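Local coordinates for uncharacterized protein conserved in bacteria (Streptococcus suis, PDB 4FZ4) that probably binds glycosaminoglycans on host cells as the helical 18 kDa domain of a streptococcal surface antigen that mediates attachment, at residues V13-K18 against D75-I80; D24-Y29 against V82-R87; N107-Q112 against S135-R140. All blocks are in the same frame, centred on the assembly; numbering follows the deposited sequence.

Contact 1 (V13-K18 against D75-I80). With NO3 (nitrate ion), chain D.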
loop_
_atom_site.group_PDB
_atom_site.type_symbol
_atom_site.label_atom_id
_atom_site.label_comp_id
_atom_site.label_asym_id
_atom_site.label_seq_id
_atom_site.Cartn_x
_atom_site.Cartn_y
_atom_site.Cartn_z
ATOM N N VAL A 13 2.801 15.216 2.902
ATOM C CA VAL A 13 3.657 14.960 1.741
ATOM C C VAL A 13 4.947 14.300 2.230
ATOM O O VAL A 13 5.344 13.236 1.749
ATOM C CB VAL A 13 4.016 16.266 0.999
ATOM C CG1 VAL A 13 5.255 16.057 0.116
ATOM C CG2 VAL A 13 2.861 16.699 0.128
ATOM N N LYS A 14 5.582 14.945 3.201
ATOM C CA LYS A 14 6.822 14.460 3.784
ATOM C C LYS A 14 6.628 13.093 4.427
ATOM O O LYS A 14 7.540 12.267 4.429
ATOM C CB LYS A 14 7.353 15.463 4.817
ATOM C CG LYS A 14 7.770 16.804 4.209
ATOM C CD LYS A 14 8.372 17.743 5.255
ATOM C CE LYS A 14 8.896 19.037 4.630
ATOM N NZ LYS A 14 7.818 19.884 4.040
ATOM N N GLU A 15 5.447 12.842 4.975
ATOM C CA GLU A 15 5.203 11.539 5.573
ATOM C C GLU A 15 5.179 10.534 4.420
ATOM O O GLU A 15 5.696 9.420 4.534
ATOM C CB GLU A 15 3.866 11.511 6.306
ATOM C CG GLU A 15 3.759 10.376 7.316
ATOM C CD GLU A 15 2.327 10.099 7.761
ATOM O OE1 GLU A 15 1.579 11.070 8.023
ATOM O OE2 GLU A 15 1.956 8.907 7.857
ATOM N N LEU A 16 4.590 10.939 3.300
ATOM C CA LEU A 16 4.518 10.062 2.132
ATOM C C LEU A 16 5.897 9.830 1.543
ATOM O O LEU A 16 6.162 8.772 0.961
ATOM C CB LEU A 16 3.616 10.662 1.065
ATOM C CG LEU A 16 2.142 10.713 1.440
ATOM C CD1 LEU A 16 1.437 11.680 0.506
ATOM C CD2 LEU A 16 1.528 9.312 1.352
ATOM N N GLU A 17 6.768 10.827 1.683
ATOM C CA GLU A 17 8.135 10.723 1.177
ATOM C C GLU A 17 8.877 9.674 1.989
ATOM O O GLU A 17 9.653 8.886 1.449
ATOM C CB GLU A 17 8.866 12.065 1.304
ATOM C CG GLU A 17 8.286 13.184 0.454
ATOM C CD GLU A 17 9.085 14.471 0.563
ATOM O OE1 GLU A 17 9.356 14.915 1.701
ATOM O OE2 GLU A 17 9.435 15.043 -0.489
ATOM N N LYS A 18 8.631 9.675 3.294
ATOM C CA LYS A 18 9.264 8.726 4.196
ATOM C C LYS A 18 8.733 7.331 3.890
ATOM O O LYS A 18 9.496 6.367 3.829
ATOM C CB LYS A 18 8.967 9.106 5.647
ATOM C CG LYS A 18 9.529 8.140 6.674
ATOM C CD LYS A 18 9.614 8.774 8.055
ATOM C CE LYS A 18 10.604 9.941 8.059
ATOM N NZ LYS A 18 10.793 10.574 9.401
ATOM N N ASP A 75 -5.361 8.606 0.407
ATOM C CA ASP A 75 -5.568 7.307 -0.232
ATOM C C ASP A 75 -4.221 6.722 -0.649
ATOM O O ASP A 75 -3.995 5.521 -0.529
ATOM C CB ASP A 75 -6.493 7.428 -1.453
ATOM C CG ASP A 75 -7.899 7.929 -1.093
ATOM O OD1 ASP A 75 -8.284 7.887 0.101
ATOM O OD2 ASP A 75 -8.630 8.355 -2.016
ATOM N N PHE A 76 -3.318 7.582 -1.114
ATOM C CA PHE A 76 -2.000 7.140 -1.555
ATOM C C PHE A 76 -1.290 6.352 -0.458
ATOM O O PHE A 76 -0.702 5.291 -0.704
ATOM C CB PHE A 76 -1.162 8.353 -1.973
ATOM C CG PHE A 76 0.118 7.994 -2.670
ATOM C CD1 PHE A 76 0.194 6.860 -3.474
ATOM C CD2 PHE A 76 1.254 8.784 -2.518
ATOM C CE1 PHE A 76 1.384 6.510 -4.108
ATOM C CE2 PHE A 76 2.450 8.448 -3.145
ATOM C CZ PHE A 76 2.516 7.308 -3.939
ATOM N N LYS A 77 -1.356 6.875 0.758
ATOM C CA LYS A 77 -0.735 6.231 1.898
ATOM C C LYS A 77 -1.204 4.773 2.009
ATOM O O LYS A 77 -0.397 3.861 2.191
ATOM C CB LYS A 77 -1.085 7.018 3.155
ATOM C CG LYS A 77 -0.789 6.316 4.457
ATOM C CD LYS A 77 -1.347 7.111 5.626
ATOM C CE LYS A 77 -1.203 6.327 6.917
ATOM N NZ LYS A 77 -1.843 7.019 8.065
ATOM N N TYR A 78 -2.509 4.553 1.880
ATOM C CA TYR A 78 -3.057 3.204 1.953
ATOM C C TYR A 78 -2.679 2.364 0.739
ATOM O O TYR A 78 -2.565 1.141 0.837
ATOM C CB TYR A 78 -4.575 3.271 2.141
ATOM C CG TYR A 78 -4.927 3.822 3.505
ATOM C CD1 TYR A 78 -4.722 3.062 4.652
ATOM C CD2 TYR A 78 -5.356 5.145 3.661
ATOM C CE1 TYR A 78 -4.924 3.600 5.925
ATOM C CE2 TYR A 78 -5.561 5.700 4.932
ATOM C CZ TYR A 78 -5.342 4.917 6.059
ATOM O OH TYR A 78 -5.551 5.439 7.317
ATOM N N GLN A 79 -2.465 3.020 -0.399
ATOM C CA GLN A 79 -2.065 2.312 -1.612
ATOM C C GLN A 79 -0.619 1.878 -1.435
ATOM O O GLN A 79 -0.204 0.825 -1.930
ATOM C CB GLN A 79 -2.200 3.220 -2.837
ATOM C CG GLN A 79 -3.632 3.626 -3.100
ATOM C CD GLN A 79 -3.768 4.830 -4.002
ATOM O OE1 GLN A 79 -4.887 5.251 -4.310
ATOM N NE2 GLN A 79 -2.639 5.401 -4.428
ATOM N N ILE A 80 0.153 2.694 -0.726
ATOM C CA ILE A 80 1.552 2.361 -0.462
ATOM C C ILE A 80 1.612 1.117 0.424
ATOM O O ILE A 80 2.425 0.215 0.199
ATOM C CB ILE A 80 2.275 3.511 0.261
ATOM C CG1 ILE A 80 2.487 4.675 -0.718
ATOM C CG2 ILE A 80 3.610 3.013 0.838
ATOM C CD1 ILE A 80 2.952 5.959 -0.049
HETATM N N NO3 D . -2.944 8.420 -5.523
HETATM O O1 NO3 D . -2.103 7.420 -6.082
HETATM O O2 NO3 D . -2.394 9.658 -5.090
HETATM O O3 NO3 D . -4.344 8.186 -5.413
#

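Contact 2 (D24-Y29 against V82-R87)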
loop_
_atom_site.group_PDB
_atom_site.type_symbol
_atom_site.label_atom_id
_atom_site.label_comp_id
_atom_site.label_asym_id
_atom_site.label_seq_id
_atom_site.Cartn_x
_atom_site.Cartn_y
_atom_site.Cartn_z
ATOM N N ASP A 24 10.869 1.482 -0.737
ATOM C CA ASP A 24 12.050 1.246 -1.560
ATOM C C ASP A 24 13.000 0.190 -1.007
ATOM O O ASP A 24 13.796 -0.371 -1.753
ATOM C CB ASP A 24 12.818 2.547 -1.773
ATOM C CG ASP A 24 12.849 2.963 -3.222
ATOM O OD1 ASP A 24 11.779 3.322 -3.759
ATOM O OD2 ASP A 24 13.942 2.917 -3.825
ATOM N N LYS A 25 12.926 -0.076 0.294
ATOM C CA LYS A 25 13.784 -1.087 0.899
ATOM C C LYS A 25 13.175 -2.473 0.716
ATOM O O LYS A 25 13.875 -3.487 0.755
ATOM C CB LYS A 25 13.975 -0.811 2.392
ATOM C CG LYS A 25 15.036 0.230 2.712
ATOM C CD LYS A 25 14.732 1.569 2.071
ATOM C CE LYS A 25 15.686 2.633 2.578
ATOM N NZ LYS A 25 15.635 2.721 4.067
ATOM N N VAL A 26 11.867 -2.512 0.518
ATOM C CA VAL A 26 11.166 -3.771 0.335
ATOM C C VAL A 26 11.273 -4.207 -1.130
ATOM O O VAL A 26 10.892 -3.470 -2.042
ATOM C CB VAL A 26 9.683 -3.629 0.764
ATOM C CG1 VAL A 26 8.995 -4.975 0.728
ATOM C CG2 VAL A 26 9.612 -3.028 2.174
ATOM N N PRO A 27 11.816 -5.411 -1.369
ATOM C CA PRO A 27 11.994 -5.977 -2.715
ATOM C C PRO A 27 10.702 -5.982 -3.537
ATOM O O PRO A 27 9.618 -6.177 -2.984
ATOM C CB PRO A 27 12.482 -7.400 -2.430
ATOM C CG PRO A 27 13.197 -7.267 -1.108
ATOM C CD PRO A 27 12.269 -6.361 -0.334
ATOM N N SER A 28 10.815 -5.767 -4.849
ATOM C CA SER A 28 9.635 -5.782 -5.709
ATOM C C SER A 28 9.365 -7.229 -6.111
ATOM O O SER A 28 10.298 -8.016 -6.260
ATOM C CB SER A 28 9.855 -4.929 -6.960
ATOM O OG SER A 28 8.661 -4.838 -7.725
ATOM N N TYR A 29 8.095 -7.578 -6.280
ATOM C CA TYR A 29 7.707 -8.942 -6.642
ATOM C C TYR A 29 8.104 -9.348 -8.058
ATOM O O TYR A 29 8.104 -10.535 -8.389
ATOM C CB TYR A 29 6.200 -9.116 -6.455
ATOM C CG TYR A 29 5.417 -7.876 -6.812
ATOM C CD1 TYR A 29 5.277 -7.476 -8.141
ATOM C CD2 TYR A 29 4.876 -7.060 -5.811
ATOM C CE1 TYR A 29 4.621 -6.287 -8.469
ATOM C CE2 TYR A 29 4.223 -5.870 -6.127
ATOM C CZ TYR A 29 4.100 -5.486 -7.458
ATOM O OH TYR A 29 3.483 -4.291 -7.776
ATOM N N VAL A 82 -0.562 -1.332 0.681
ATOM C CA VAL A 82 -0.909 -2.508 -0.106
ATOM C C VAL A 82 0.281 -2.998 -0.930
ATOM O O VAL A 82 0.618 -4.182 -0.896
ATOM C CB VAL A 82 -2.139 -2.219 -1.017
ATOM C CG1 VAL A 82 -2.403 -3.393 -1.957
ATOM C CG2 VAL A 82 -3.367 -1.988 -0.145
ATOM N N GLU A 83 0.916 -2.092 -1.665
ATOM C CA GLU A 83 2.079 -2.448 -2.472
ATOM C C GLU A 83 3.122 -3.065 -1.546
ATOM O O GLU A 83 3.832 -4.001 -1.912
ATOM C CB GLU A 83 2.642 -1.187 -3.133
ATOM C CG GLU A 83 4.039 -1.332 -3.690
ATOM C CD GLU A 83 4.129 -2.293 -4.869
ATOM O OE1 GLU A 83 3.112 -2.947 -5.201
ATOM O OE2 GLU A 83 5.225 -2.396 -5.464
ATOM N N ASN A 84 3.204 -2.534 -0.332
ATOM C CA ASN A 84 4.166 -3.012 0.654
ATOM C C ASN A 84 3.804 -4.433 1.109
ATOM O O ASN A 84 4.638 -5.336 1.075
ATOM C CB ASN A 84 4.173 -2.051 1.853
ATOM C CG ASN A 84 5.351 -2.273 2.771
ATOM O OD1 ASN A 84 5.707 -3.408 3.075
ATOM N ND2 ASN A 84 5.966 -1.184 3.223
ATOM N N TYR A 85 2.565 -4.617 1.568
ATOM C CA TYR A 85 2.099 -5.935 1.982
ATOM C C TYR A 85 2.340 -6.964 0.888
ATOM O O TYR A 85 2.854 -8.051 1.150
ATOM C CB TYR A 85 0.600 -5.905 2.287
ATOM C CG TYR A 85 0.233 -5.144 3.535
ATOM C CD1 TYR A 85 1.214 -4.787 4.469
ATOM C CD2 TYR A 85 -1.102 -4.835 3.822
ATOM C CE1 TYR A 85 0.884 -4.156 5.650
ATOM C CE2 TYR A 85 -1.444 -4.201 5.016
ATOM C CZ TYR A 85 -0.441 -3.870 5.926
ATOM O OH TYR A 85 -0.760 -3.296 7.138
ATOM N N ILE A 86 1.972 -6.625 -0.341
ATOM C CA ILE A 86 2.146 -7.570 -1.430
ATOM C C ILE A 86 3.619 -7.879 -1.723
ATOM O O ILE A 86 3.965 -9.034 -2.003
ATOM C CB ILE A 86 1.403 -7.096 -2.700
ATOM C CG1 ILE A 86 -0.104 -7.073 -2.411
ATOM C CG2 ILE A 86 1.647 -8.075 -3.860
ATOM C CD1 ILE A 86 -0.949 -6.603 -3.578
ATOM N N ARG A 87 4.488 -6.871 -1.650
ATOM C CA ARG A 87 5.903 -7.121 -1.871
ATOM C C ARG A 87 6.401 -8.100 -0.823
ATOM O O ARG A 87 7.230 -8.953 -1.123
ATOM C CB ARG A 87 6.731 -5.835 -1.785
ATOM C CG ARG A 87 6.755 -5.037 -3.085
ATOM C CD ARG A 87 7.751 -3.890 -3.033
ATOM N NE ARG A 87 7.366 -2.832 -3.961
ATOM C CZ ARG A 87 8.079 -1.737 -4.198
ATOM N NH1 ARG A 87 9.237 -1.545 -3.576
ATOM N NH2 ARG A 87 7.622 -0.821 -5.042
#

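Contact 3 (N107-Q112 against S135-R140)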
loop_
_atom_site.group_PDB
_atom_site.type_symbol
_atom_site.label_atom_id
_atom_site.label_comp_id
_atom_site.label_asym_id
_atom_site.label_seq_id
_atom_site.Cartn_x
_atom_site.Cartn_y
_atom_site.Cartn_z
ATOM N N ASN A 107 -4.546 -15.033 -1.307
ATOM C CA ASN A 107 -5.611 -15.107 -2.304
ATOM C C ASN A 107 -6.941 -14.569 -1.814
ATOM O O ASN A 107 -7.651 -13.886 -2.544
ATOM C CB ASN A 107 -5.803 -16.549 -2.773
ATOM C CG ASN A 107 -4.682 -17.020 -3.676
ATOM O OD1 ASN A 107 -4.591 -18.200 -4.002
ATOM N ND2 ASN A 107 -3.824 -16.097 -4.089
ATOM N N ALA A 108 -7.273 -14.874 -0.569
ATOM C CA ALA A 108 -8.534 -14.434 0.000
ATOM C C ALA A 108 -8.590 -12.966 0.421
ATOM O O ALA A 108 -9.621 -12.327 0.270
ATOM C CB ALA A 108 -8.875 -15.310 1.202
ATOM N N HIS A 109 -7.484 -12.420 0.922
ATOM C CA HIS A 109 -7.514 -11.059 1.441
ATOM C C HIS A 109 -6.599 -9.984 0.874
ATOM O O HIS A 109 -6.861 -8.803 1.083
ATOM C CB HIS A 109 -7.281 -11.108 2.952
ATOM C CG HIS A 109 -8.197 -12.038 3.682
ATOM N ND1 HIS A 109 -9.560 -11.837 3.756
ATOM C CD2 HIS A 109 -7.943 -13.157 4.403
ATOM C CE1 HIS A 109 -10.103 -12.792 4.493
ATOM N NE2 HIS A 109 -9.143 -13.605 4.898
ATOM N N LEU A 110 -5.537 -10.360 0.172
ATOM C CA LEU A 110 -4.622 -9.345 -0.334
ATOM C C LEU A 110 -4.475 -9.280 -1.840
ATOM O O LEU A 110 -4.373 -8.190 -2.402
ATOM C CB LEU A 110 -3.241 -9.527 0.310
ATOM C CG LEU A 110 -3.246 -9.525 1.848
ATOM C CD1 LEU A 110 -2.059 -10.308 2.386
ATOM C CD2 LEU A 110 -3.255 -8.099 2.358
ATOM N N LYS A 111 -4.460 -10.435 -2.494
ATOM C CA LYS A 111 -4.303 -10.466 -3.944
ATOM C C LYS A 111 -5.249 -9.492 -4.627
ATOM O O LYS A 111 -6.447 -9.509 -4.376
ATOM C CB LYS A 111 -4.537 -11.875 -4.494
ATOM C CG LYS A 111 -4.331 -11.962 -5.995
ATOM C CD LYS A 111 -4.483 -13.376 -6.534
ATOM C CE LYS A 111 -4.279 -13.378 -8.047
ATOM N NZ LYS A 111 -4.342 -14.740 -8.640
ATOM N N GLN A 112 -4.687 -8.648 -5.487
ATOM C CA GLN A 112 -5.446 -7.648 -6.230
ATOM C C GLN A 112 -5.792 -8.187 -7.619
ATOM O O GLN A 112 -4.918 -8.684 -8.334
ATOM C CB GLN A 112 -4.623 -6.363 -6.380
ATOM C CG GLN A 112 -4.174 -5.742 -5.066
ATOM C CD GLN A 112 -5.309 -5.096 -4.309
ATOM O OE1 GLN A 112 -5.943 -4.159 -4.798
ATOM N NE2 GLN A 112 -5.577 -5.591 -3.104
ATOM N N SER A 135 -4.633 -5.787 6.757
ATOM C CA SER A 135 -3.679 -5.858 7.861
ATOM C C SER A 135 -3.847 -7.116 8.689
ATOM O O SER A 135 -2.863 -7.690 9.164
ATOM C CB SER A 135 -3.792 -4.625 8.760
ATOM O OG SER A 135 -3.405 -3.469 8.040
ATOM N N GLU A 136 -5.096 -7.539 8.861
ATOM C CA GLU A 136 -5.389 -8.748 9.616
ATOM C C GLU A 136 -4.700 -9.936 8.950
ATOM O O GLU A 136 -3.953 -10.667 9.588
ATOM C CB GLU A 136 -6.898 -9.016 9.641
ATOM C CG GLU A 136 -7.756 -7.864 10.144
ATOM C CD GLU A 136 -7.853 -7.811 11.648
ATOM O OE1 GLU A 136 -6.847 -8.126 12.315
ATOM O OE2 GLU A 136 -8.933 -7.439 12.158
ATOM N N ALA A 137 -4.957 -10.114 7.657
ATOM C CA ALA A 137 -4.386 -11.227 6.906
ATOM C C ALA A 137 -2.864 -11.179 6.896
ATOM O O ALA A 137 -2.199 -12.216 6.898
ATOM C CB ALA A 137 -4.929 -11.221 5.485
ATOM N N MET A 138 -2.315 -9.972 6.885
ATOM C CA MET A 138 -0.874 -9.800 6.887
ATOM C C MET A 138 -0.333 -10.320 8.222
ATOM O O MET A 138 0.708 -10.980 8.277
ATOM C CB MET A 138 -0.535 -8.322 6.724
ATOM C CG MET A 138 0.831 -8.074 6.137
ATOM S SD MET A 138 1.009 -8.876 4.535
ATOM C CE MET A 138 2.744 -9.139 4.534
ATOM N N GLY A 139 -1.059 -10.022 9.299
ATOM C CA GLY A 139 -0.651 -10.476 10.614
ATOM C C GLY A 139 -0.666 -11.991 10.723
ATOM O O GLY A 139 0.270 -12.604 11.237
ATOM N N ARG A 140 -1.730 -12.609 10.234
ATOM C CA ARG A 140 -1.833 -14.057 10.298
ATOM C C ARG A 140 -0.727 -14.684 9.459
ATOM O O ARG A 140 -0.096 -15.654 9.866
ATOM C CB ARG A 140 -3.215 -14.506 9.816
ATOM C CG ARG A 140 -4.349 -14.045 10.754
ATOM C CD ARG A 140 -5.669 -14.768 10.445
ATOM N NE ARG A 140 -6.197 -14.402 9.131
ATOM C CZ ARG A 140 -6.977 -13.345 8.902
ATOM N NH1 ARG A 140 -7.335 -12.548 9.899
ATOM N NH2 ARG A 140 -7.378 -13.074 7.665
#

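Contact 1 (V13-K18 against D75-I80)
Leu16 reaches across to Phe76, Lys77 and Ile80, and one methyl, CD2, does most of the touching. It lies 3.8 Å from the backbone N of Lys77 and about as far from that residue's CB, so the branch rests against the helix backbone itself. Leu16 CD2 also touches Phe76 CD2 and Ile80 CD1, each at 3.9 Å, two atoms that are themselves packed together. The leucine meets the ring obliquely. Ile80 CD1, in contrast, sits squarely over the centre of one face of Phe76, 3.9 Å above the plane, so a residue of the same helix backs the ring. Phe76 CB points toward segment 13-18; with CG anti to the backbone N (chi1 -170°), ring atom CD2 comes to Leu16 CD2.

On the more exposed side of the pair, Glu15 and Lys77 both stretch out. Glu15 OE2 stops 4.2 Å from Lys77 NZ, beyond a salt bridge, so any attraction is probably weak. A nitrate ion, probably from the crystallisation liquor, lies beside Phe76, O1 3.5 Å from CD1 and oblique to the ring, and O1 accepts a hydrogen bond from Gln79 NE2 (2.7 Å, 157°).

The second shell is largely apolar: Met53 of helix 36-55 and Leu73 of helix 66-95 pack on Leu16, Leu20 on Phe76, and Trp42 on Ile80. The short axes run almost parallel, 9° apart, at a separation of 10.5 Å. With 194 Å² buried between the segments, the chemistry suggests a join made by dispersion between apolar side chains, with charge confined to its margin.

Contact 2 (D24-Y29 against V82-R87)
The loop joining helix 3-23 to helix 36-55 folds back over helix 66-95, and Arg87 fastens it through contacts with Val26, Pro27, Ser28 and Tyr29. Arg87 NH1 donates to Val26 O at 3.0 Å, with 158° at the hydrogen; the acceptor lies in the guanidinium plane and is approached almost straight down its C=O axis. Ser28 CB lies over one guanidinium face. The aliphatic part of the arginine serves too, its CB meeting Val26 CG1 at 3.5 Å.

Glu83, one turn earlier, sets the guanidinium's orientation: Arg87 NE reaches Glu83 OE2 at 2.7 Å from above the carboxylate plane, and NH2 bonds that same oxygen on its anti lone pair, a side-on salt bridge. The other carboxylate oxygen faces the loop. Tyr29 OH donates to Glu83 OE1 at 2.9 Å, on the syn lone pair of that oxygen, with ring and carboxylate planes 85° apart. A bend at chi2 (66°) brings the acid to both partners. Tyr29 CD2 also packs on Ile86 CG2 at 3.9 Å, while Gln38 and Tyr35 adjoin the ring.

Tyrosine, glutamate and arginine thus form a hydrogen-bonded network, with an i to i+4 salt bridge on the helix holding an interhelical loop of this helical bundle.

Contact 3 (N107-Q112 against S135-R140)
Apolar contacts centre on Ala137, whose methyl is approached by two consecutive residues of the other segment. His109 CB stands 3.5 Å from Ala137 CB, and the methyl also meets the imidazole obliquely, 3.7 Å from CD2. Leu110 CD1 is slightly farther from the alanine, at 4.3 Å from Ala137 CB, and reaches past it to Met138 SD at 4.0 Å. Leucine and methionine cross at about a right angle; a bend at chi2 (57°) in Met138 accompanies this approach of the sulfur. Tyr85, Gln88 and Val89 of helix 66-95 pack on Met138 as well.

In fold terms, the contact lays the C-terminal part of the short helix 100-110, where the turn at 107-110 widens to the pi type, against the long helix 123-152 of the all-helical domain. Ala137 is the residue of closest backbone approach, its CA lying 6.3 Å from that of His109, and its small side chain is consistent with this proximity.

Where the flat polar groups meet, Arg140 NH2 comes 3.3 Å from His109 CD2, which lies at the guanidinium edge, and the two groups are turned 73° apart. Each is anchored to another residue: Glu105 forms a salt bridge with Arg140 NE, and Glu133 hydrogen-bonds His109 ND1. Gln112 NE2 donates a hydrogen bond back to Leu110 O of its own segment (2.9 Å, 161°), while Gln112 OE1 engages Ile118 N.

How the contacts relate
Contacts 1 and 2 share helix 66-95, each using a different length of it, and their centres lie 14 Å apart. Along the chain they alternate: 13-18 and 24-29 come first, followed by 75-80 and 82-87. Helix 3-23 and the loop after it therefore run beside the same long helix. Contact 3 follows both in sequence, its centre 14 Å from contact 2 and 20 Å from contact 1. It joins contact 2 through a probable hydrogen bond, Tyr85 OH to Ser135 OG at 2.8 Å, and through Ile86 packing on Gln112. Helix 66-95 thus links the amino-terminal and carboxy-terminal helices within the range assigned to the GAG-binding family.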